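Local coordinates for hypothetical protein EF2904 (Enterococcus faecalis, PDB 2AZ4), which is of uncertain function but, as a zinc-binding metallo-beta-lactamase-fold protein, may act as an RNA-binding exonuclease like its relatives, at residues A[287-290]-A[294-297]; A[297-302]-A[308-313]. All coordinates share one frame; numbering follows the deposited sequence.

Interaction 1: residues A[287-290]-A[294-297]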
ATOM      1  N   ALA A 287       2.074  18.996  -1.831  1.00 17.85           N
ATOM      2  CA  ALA A 287       2.421  18.874  -3.241  1.00 17.87           C
ATOM      3  C   ALA A 287       1.790  17.640  -3.890  1.00 17.95           C
ATOM      4  O   ALA A 287       1.307  17.717  -5.027  1.00 18.09           O
ATOM      5  CB  ALA A 287       3.938  18.857  -3.423  1.00 17.78           C
ATOM      6  N   LEU A 288       1.838  16.508  -3.180  1.00 17.72           N
ATOM      7  CA  LEU A 288       1.175  15.263  -3.605  1.00 17.77           C
ATOM      8  C   LEU A 288      -0.334  15.473  -3.788  1.00 17.93           C
ATOM      9  O   LEU A 288      -0.939  15.018  -4.764  1.00 16.63           O
ATOM     10  CB  LEU A 288       1.410  14.139  -2.573  1.00 16.72           C
ATOM     11  CG  LEU A 288       0.901  12.732  -2.959  1.00 17.75           C
ATOM     12  CD1 LEU A 288       1.384  12.285  -4.370  1.00 14.42           C
ATOM     13  CD2 LEU A 288       1.312  11.719  -1.879  1.00 16.02           C
ATOM     14  N   LEU A 289      -0.939  16.156  -2.828  1.00 18.79           N
ATOM     15  CA  LEU A 289      -2.364  16.455  -2.895  1.00 20.31           C
ATOM     16  C   LEU A 289      -2.715  17.276  -4.123  1.00 20.97           C
ATOM     17  O   LEU A 289      -3.774  17.070  -4.767  1.00 21.76           O
ATOM     18  CB  LEU A 289      -2.756  17.247  -1.667  1.00 20.96           C
ATOM     19  CG  LEU A 289      -4.244  17.326  -1.432  1.00 22.57           C
ATOM     20  CD1 LEU A 289      -4.722  16.032  -0.816  1.00 25.42           C
ATOM     21  CD2 LEU A 289      -4.488  18.459  -0.490  1.00 26.37           C
ATOM     22  N   LEU A 290      -1.840  18.227  -4.427  1.00 20.92           N
ATOM     23  CA  LEU A 290      -2.018  19.108  -5.570  1.00 21.16           C
ATOM     24  C   LEU A 290      -1.887  18.267  -6.831  1.00 21.42           C
ATOM     25  O   LEU A 290      -2.691  18.385  -7.738  1.00 21.72           O
ATOM     26  CB  LEU A 290      -0.986  20.246  -5.556  1.00 20.55           C
ATOM     27  CG  LEU A 290      -0.914  21.197  -6.768  1.00 21.37           C
ATOM     28  CD1 LEU A 290      -2.260  21.914  -7.018  1.00 19.53           C
ATOM     29  CD2 LEU A 290       0.217  22.207  -6.589  1.00 20.82           C
ATOM     30  N   GLY A 294      -5.545  18.192  -7.478  1.00 23.22           N
ATOM     31  CA  GLY A 294      -5.609  19.628  -7.765  1.00 24.07           C
ATOM     32  C   GLY A 294      -6.019  20.460  -6.554  1.00 24.38           C
ATOM     33  O   GLY A 294      -6.420  21.610  -6.699  1.00 24.15           O
ATOM     34  N   ILE A 295      -5.923  19.879  -5.358  1.00 23.70           N
ATOM     35  CA  ILE A 295      -6.324  20.581  -4.149  1.00 24.51           C
ATOM     36  C   ILE A 295      -5.161  21.432  -3.631  1.00 23.82           C
ATOM     37  O   ILE A 295      -4.020  20.982  -3.581  1.00 23.64           O
ATOM     38  CB  ILE A 295      -6.873  19.622  -3.086  1.00 24.51           C
ATOM     39  CG1 ILE A 295      -8.252  19.114  -3.518  1.00 25.94           C
ATOM     40  CG2 ILE A 295      -6.980  20.324  -1.706  1.00 26.63           C
ATOM     41  CD1 ILE A 295      -8.788  17.951  -2.650  1.00 26.12           C
ATOM     42  N   GLU A 296      -5.454  22.687  -3.306  1.00 23.60           N
ATOM     43  CA  GLU A 296      -4.444  23.598  -2.812  1.00 24.07           C
ATOM     44  C   GLU A 296      -4.726  23.869  -1.356  1.00 23.60           C
ATOM     45  O   GLU A 296      -5.792  24.368  -1.005  1.00 25.27           O
ATOM     46  CB  GLU A 296      -4.413  24.882  -3.620  1.00 24.62           C
ATOM     47  CG  GLU A 296      -3.893  24.656  -5.036  1.00 26.53           C
ATOM     48  CD  GLU A 296      -3.386  25.913  -5.672  1.00 30.73           C
ATOM     49  OE1 GLU A 296      -4.016  26.366  -6.655  1.00 33.93           O
ATOM     50  OE2 GLU A 296      -2.357  26.446  -5.200  1.00 30.41           O
ATOM     51  N   VAL A 297      -3.788  23.468  -0.507  1.00 22.31           N
ATOM     52  CA  VAL A 297      -3.935  23.627   0.922  1.00 21.28           C
ATOM     53  C   VAL A 297      -2.723  24.410   1.426  1.00 20.13           C
ATOM     54  O   VAL A 297      -1.672  24.395   0.784  1.00 18.76           O
ATOM     55  CB  VAL A 297      -4.065  22.225   1.624  1.00 21.77           C
ATOM     56  CG1 VAL A 297      -2.781  21.375   1.456  1.00 20.51           C
ATOM     57  CG2 VAL A 297      -4.430  22.365   3.101  1.00 23.11           C
TER

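Interaction 2: residues A[297-302]-A[308-313]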
ATOM      1  N   VAL A 297      -3.788  23.468  -0.507  1.00 22.31           N
ATOM      2  CA  VAL A 297      -3.935  23.627   0.922  1.00 21.28           C
ATOM      3  C   VAL A 297      -2.723  24.410   1.426  1.00 20.13           C
ATOM      4  O   VAL A 297      -1.672  24.395   0.784  1.00 18.76           O
ATOM      5  CB  VAL A 297      -4.065  22.225   1.624  1.00 21.77           C
ATOM      6  CG1 VAL A 297      -2.781  21.375   1.456  1.00 20.51           C
ATOM      7  CG2 VAL A 297      -4.430  22.365   3.101  1.00 23.11           C
ATOM      8  N   ARG A 298      -2.870  25.068   2.572  1.00 19.19           N
ATOM      9  CA  ARG A 298      -1.745  25.711   3.277  1.00 18.64           C
ATOM     10  C   ARG A 298      -0.715  24.667   3.706  1.00 18.42           C
ATOM     11  O   ARG A 298      -1.040  23.491   3.897  1.00 18.34           O
ATOM     12  CB  ARG A 298      -2.234  26.562   4.471  1.00 18.98           C
ATOM     13  CG  ARG A 298      -2.978  27.830   4.038  1.00 19.78           C
ATOM     14  CD  ARG A 298      -3.801  28.423   5.193  1.00 21.34           C
ATOM     15  NE  ARG A 298      -4.640  29.531   4.732  1.00 25.03           N
ATOM     16  CZ  ARG A 298      -5.808  29.402   4.086  1.00 29.10           C
ATOM     17  NH1 ARG A 298      -6.313  28.199   3.787  1.00 25.23           N
ATOM     18  NH2 ARG A 298      -6.466  30.495   3.711  1.00 30.39           N
ATOM     19  N   TYR A 299       0.541  25.083   3.812  1.00 17.55           N
ATOM     20  CA  TYR A 299       1.622  24.150   4.065  1.00 17.57           C
ATOM     21  C   TYR A 299       2.786  24.827   4.753  1.00 16.79           C
ATOM     22  O   TYR A 299       2.877  26.037   4.754  1.00 16.64           O
ATOM     23  CB  TYR A 299       2.123  23.546   2.748  1.00 16.60           C
ATOM     24  CG  TYR A 299       2.703  24.590   1.807  1.00 17.44           C
ATOM     25  CD1 TYR A 299       4.072  24.896   1.811  1.00 16.46           C
ATOM     26  CD2 TYR A 299       1.879  25.277   0.916  1.00 16.77           C
ATOM     27  CE1 TYR A 299       4.587  25.849   0.940  1.00 16.72           C
ATOM     28  CE2 TYR A 299       2.375  26.237   0.067  1.00 16.16           C
ATOM     29  CZ  TYR A 299       3.734  26.498   0.054  1.00 16.02           C
ATOM     30  OH  TYR A 299       4.214  27.465  -0.806  1.00 17.01           O
ATOM     31  N   TYR A 300       3.674  24.016   5.315  1.00 16.98           N
ATOM     32  CA  TYR A 300       4.954  24.481   5.838  1.00 16.55           C
ATOM     33  C   TYR A 300       6.040  23.542   5.331  1.00 16.41           C
ATOM     34  O   TYR A 300       5.783  22.363   5.022  1.00 16.37           O
ATOM     35  CB  TYR A 300       4.954  24.577   7.370  1.00 16.72           C
ATOM     36  CG  TYR A 300       5.035  23.252   8.063  1.00 16.61           C
ATOM     37  CD1 TYR A 300       6.214  22.841   8.684  1.00 16.88           C
ATOM     38  CD2 TYR A 300       3.929  22.385   8.076  1.00 17.29           C
ATOM     39  CE1 TYR A 300       6.281  21.611   9.324  1.00 15.14           C
ATOM     40  CE2 TYR A 300       3.989  21.155   8.701  1.00 16.25           C
ATOM     41  CZ  TYR A 300       5.163  20.770   9.310  1.00 15.56           C
ATOM     42  OH  TYR A 300       5.235  19.543   9.915  1.00 16.44           O
ATOM     43  N   TYR A 301       7.242  24.086   5.209  1.00 16.01           N
ATOM     44  CA  TYR A 301       8.412  23.304   4.845  1.00 17.00           C
ATOM     45  C   TYR A 301       9.076  22.703   6.061  1.00 17.66           C
ATOM     46  O   TYR A 301       9.385  23.404   7.028  1.00 17.42           O
ATOM     47  CB  TYR A 301       9.414  24.177   4.113  1.00 16.68           C
ATOM     48  CG  TYR A 301       9.010  24.457   2.700  1.00 16.62           C
ATOM     49  CD1 TYR A 301       9.112  23.454   1.724  1.00 18.74           C
ATOM     50  CD2 TYR A 301       8.570  25.718   2.318  1.00 17.64           C
ATOM     51  CE1 TYR A 301       8.752  23.695   0.409  1.00 16.95           C
ATOM     52  CE2 TYR A 301       8.210  25.980   0.989  1.00 18.65           C
ATOM     53  CZ  TYR A 301       8.315  24.940   0.048  1.00 17.92           C
ATOM     54  OH  TYR A 301       7.963  25.155  -1.251  1.00 19.20           O
ATOM     55  N   ALA A 302       9.300  21.393   6.007  1.00 19.01           N
ATOM     56  CA  ALA A 302      10.092  20.712   7.023  1.00 20.24           C
ATOM     57  C   ALA A 302      11.494  20.422   6.469  1.00 21.12           C
ATOM     58  O   ALA A 302      12.293  19.731   7.095  1.00 21.52           O
ATOM     59  CB  ALA A 302       9.397  19.437   7.452  1.00 20.15           C
ATOM     60  N   PRO A 308       8.543  23.946  -6.577  1.00 24.17           N
ATOM     61  CA  PRO A 308       8.061  24.967  -7.533  1.00 24.24           C
ATOM     62  C   PRO A 308       6.535  25.010  -7.739  1.00 23.90           C
ATOM     63  O   PRO A 308       5.979  26.088  -7.971  1.00 23.86           O
ATOM     64  CB  PRO A 308       8.809  24.645  -8.834  1.00 24.26           C
ATOM     65  CG  PRO A 308       9.501  23.315  -8.634  1.00 24.69           C
ATOM     66  CD  PRO A 308       9.535  23.015  -7.164  1.00 24.72           C
ATOM     67  N   GLU A 309       5.879  23.857  -7.618  1.00 22.62           N
ATOM     68  CA  GLU A 309       4.454  23.697  -7.919  1.00 23.08           C
ATOM     69  C   GLU A 309       3.567  24.430  -6.937  1.00 21.92           C
ATOM     70  O   GLU A 309       2.464  24.830  -7.270  1.00 21.80           O
ATOM     71  CB  GLU A 309       4.083  22.214  -7.881  1.00 23.71           C
ATOM     72  CG  GLU A 309       4.522  21.420  -9.103  1.00 28.51           C
ATOM     73  CD  GLU A 309       6.037  21.248  -9.196  1.00 32.95           C
ATOM     74  OE1 GLU A 309       6.690  21.150  -8.130  1.00 32.44           O
ATOM     75  OE2 GLU A 309       6.567  21.222 -10.339  1.00 35.29           O
ATOM     76  N   LEU A 310       4.083  24.625  -5.732  1.00 20.69           N
ATOM     77  CA  LEU A 310       3.316  25.180  -4.635  1.00 20.30           C
ATOM     78  C   LEU A 310       3.230  26.685  -4.788  1.00 20.62           C
ATOM     79  O   LEU A 310       4.160  27.320  -5.278  1.00 21.63           O
ATOM     80  CB  LEU A 310       3.956  24.778  -3.304  1.00 19.72           C
ATOM     81  CG  LEU A 310       3.865  23.291  -2.937  1.00 18.32           C
ATOM     82  CD1 LEU A 310       4.549  23.059  -1.624  1.00 17.49           C
ATOM     83  CD2 LEU A 310       2.365  22.856  -2.824  1.00 18.38           C
ATOM     84  N   ASN A 311       2.083  27.229  -4.421  1.00 21.16           N
ATOM     85  CA  ASN A 311       1.868  28.662  -4.325  1.00 21.96           C
ATOM     86  C   ASN A 311       2.589  29.208  -3.093  1.00 21.75           C
ATOM     87  O   ASN A 311       2.224  28.865  -1.954  1.00 22.33           O
ATOM     88  CB  ASN A 311       0.360  28.935  -4.221  1.00 21.86           C
ATOM     89  CG  ASN A 311       0.015  30.427  -4.187  1.00 23.36           C
ATOM     90  OD1 ASN A 311       0.875  31.272  -3.999  1.00 23.97           O
ATOM     91  ND2 ASN A 311      -1.263  30.740  -4.361  1.00 23.30           N
ATOM     92  N   PRO A 312       3.604  30.078  -3.305  1.00 21.81           N
ATOM     93  CA  PRO A 312       4.362  30.667  -2.190  1.00 20.84           C
ATOM     94  C   PRO A 312       3.479  31.377  -1.166  1.00 20.21           C
ATOM     95  O   PRO A 312       3.814  31.405   0.019  1.00 20.74           O
ATOM     96  CB  PRO A 312       5.281  31.674  -2.879  1.00 21.16           C
ATOM     97  CG  PRO A 312       5.454  31.146  -4.271  1.00 21.18           C
ATOM     98  CD  PRO A 312       4.111  30.533  -4.617  1.00 21.66           C
ATOM     99  N   ALA A 313       2.357  31.925  -1.607  1.00 19.71           N
ATOM    100  CA  ALA A 313       1.448  32.649  -0.711  1.00 19.78           C
ATOM    101  C   ALA A 313       0.661  31.754   0.248  1.00 19.68           C
ATOM    102  O   ALA A 313      -0.024  32.240   1.150  1.00 19.37           O
ATOM    103  CB  ALA A 313       0.504  33.500  -1.520  1.00 20.16           C
TER

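Interaction 1: residues A[287-290]-A[294-297]
Leu289 and Ile295 meet with their branches crossing at a slant, where the chain leaves helix 283-293 and turns back beside Leu289 and Leu290, near the helix end. CD2 of Leu289 presses on CG2 of Ile295 at 3.3 Å, closer than usual for two methyl carbons, so the packing here is tight. The leucine reaches over because its CG stands anti to the backbone N (chi1 -165°), and the same methyl group also touches CG1 of Val297 at 3.9 Å. One leucine tip thus bridges two residues of the returning chain. Val265 and Ile272 of helix 265-274 also pack on Leu289, and Ile272 reaches Val297 as well.

The neighbouring Leu290 takes a different line. Its side chain runs alongside that of Glu296 with the same heading, and CD1 lies 3.8 Å from the glutamate CG, so the aliphatic part of the acid makes the contact. At the base of that leucine side chain, CA of Leu290 lies 3.4 Å from O of Ile295 in a C-H...O contact.

A hydrogen bond from N of Gly294 to O of Leu290, 2.9 Å long, continues the helical i to i+4 pattern into the first residue past the helix. It is bent, with 133° at the hydrogen, and the N-H arrives from above the carbonyl plane. Gly294, at the C' position, has phi at +67°. With Ile295 packed on Leu289, this is consistent with an alpha-L type C-terminal cap, here on the helix of a beta-alpha-beta crossover between parallel strands 278-282 and 298-300.

Interaction 2: residues A[297-302]-A[308-313]
A loop folded over outermost strand 298-300 of the parallel sheet makes this contact, with Leu310 laid on the ring of Tyr299 and the backbone of Asn311 met by its hydroxyl. CD1 of Leu310 sits 3.8 Å from the centroid of the Tyr299 ring and only 12° off the ring normal, a CH-pi contact over the middle of one face. CB of Leu310 lies farther out, 3.8 Å from CZ of Tyr299, as the tyrosine and leucine pass one another head to tail. With chi1 of 63°, Tyr299 places CG between its backbone N and carbonyl carbon and projects the ring toward the loop. OH of Tyr299 then donates to O of Asn311 at 2.7 Å, approaching well above the carbonyl plane, while that oxygen stays near the plane of the ring, at its edge.

Just beyond, OD1 of Asn311 accepts from N of Ala313 at 2.9 Å, an Asx turn that leads into a 3-10 segment. Tyr301 adds a looser touch, its OH 4.0 Å from CD1 of Leu310; the polar partner of that hydroxyl is N of Ile307. The contact packs the loop after an edge strand onto that strand, at the border of the parallel alpha/beta sheet.

From the N terminus, helix 283-293 comes first. Interaction 1 spans the last helical residues, 291-293; the chain reverses at Gly294 and passes through Val297, shared by both contacts, into strand 298-300. Interaction 2 then closes the loop 303-307 that follows. The two contacts therefore run in series, neither enclosing nor crossing the other. Their centres lie about 9 Å apart, and they touch: CD2 of Leu290 packs 3.5 Å from O of Glu309, and OE2 of Glu296 lies 3.8 Å from CB of Asn311. Together they join the helix, the outermost strand and the loop leading to helix 318-323, away from the two zinc ions.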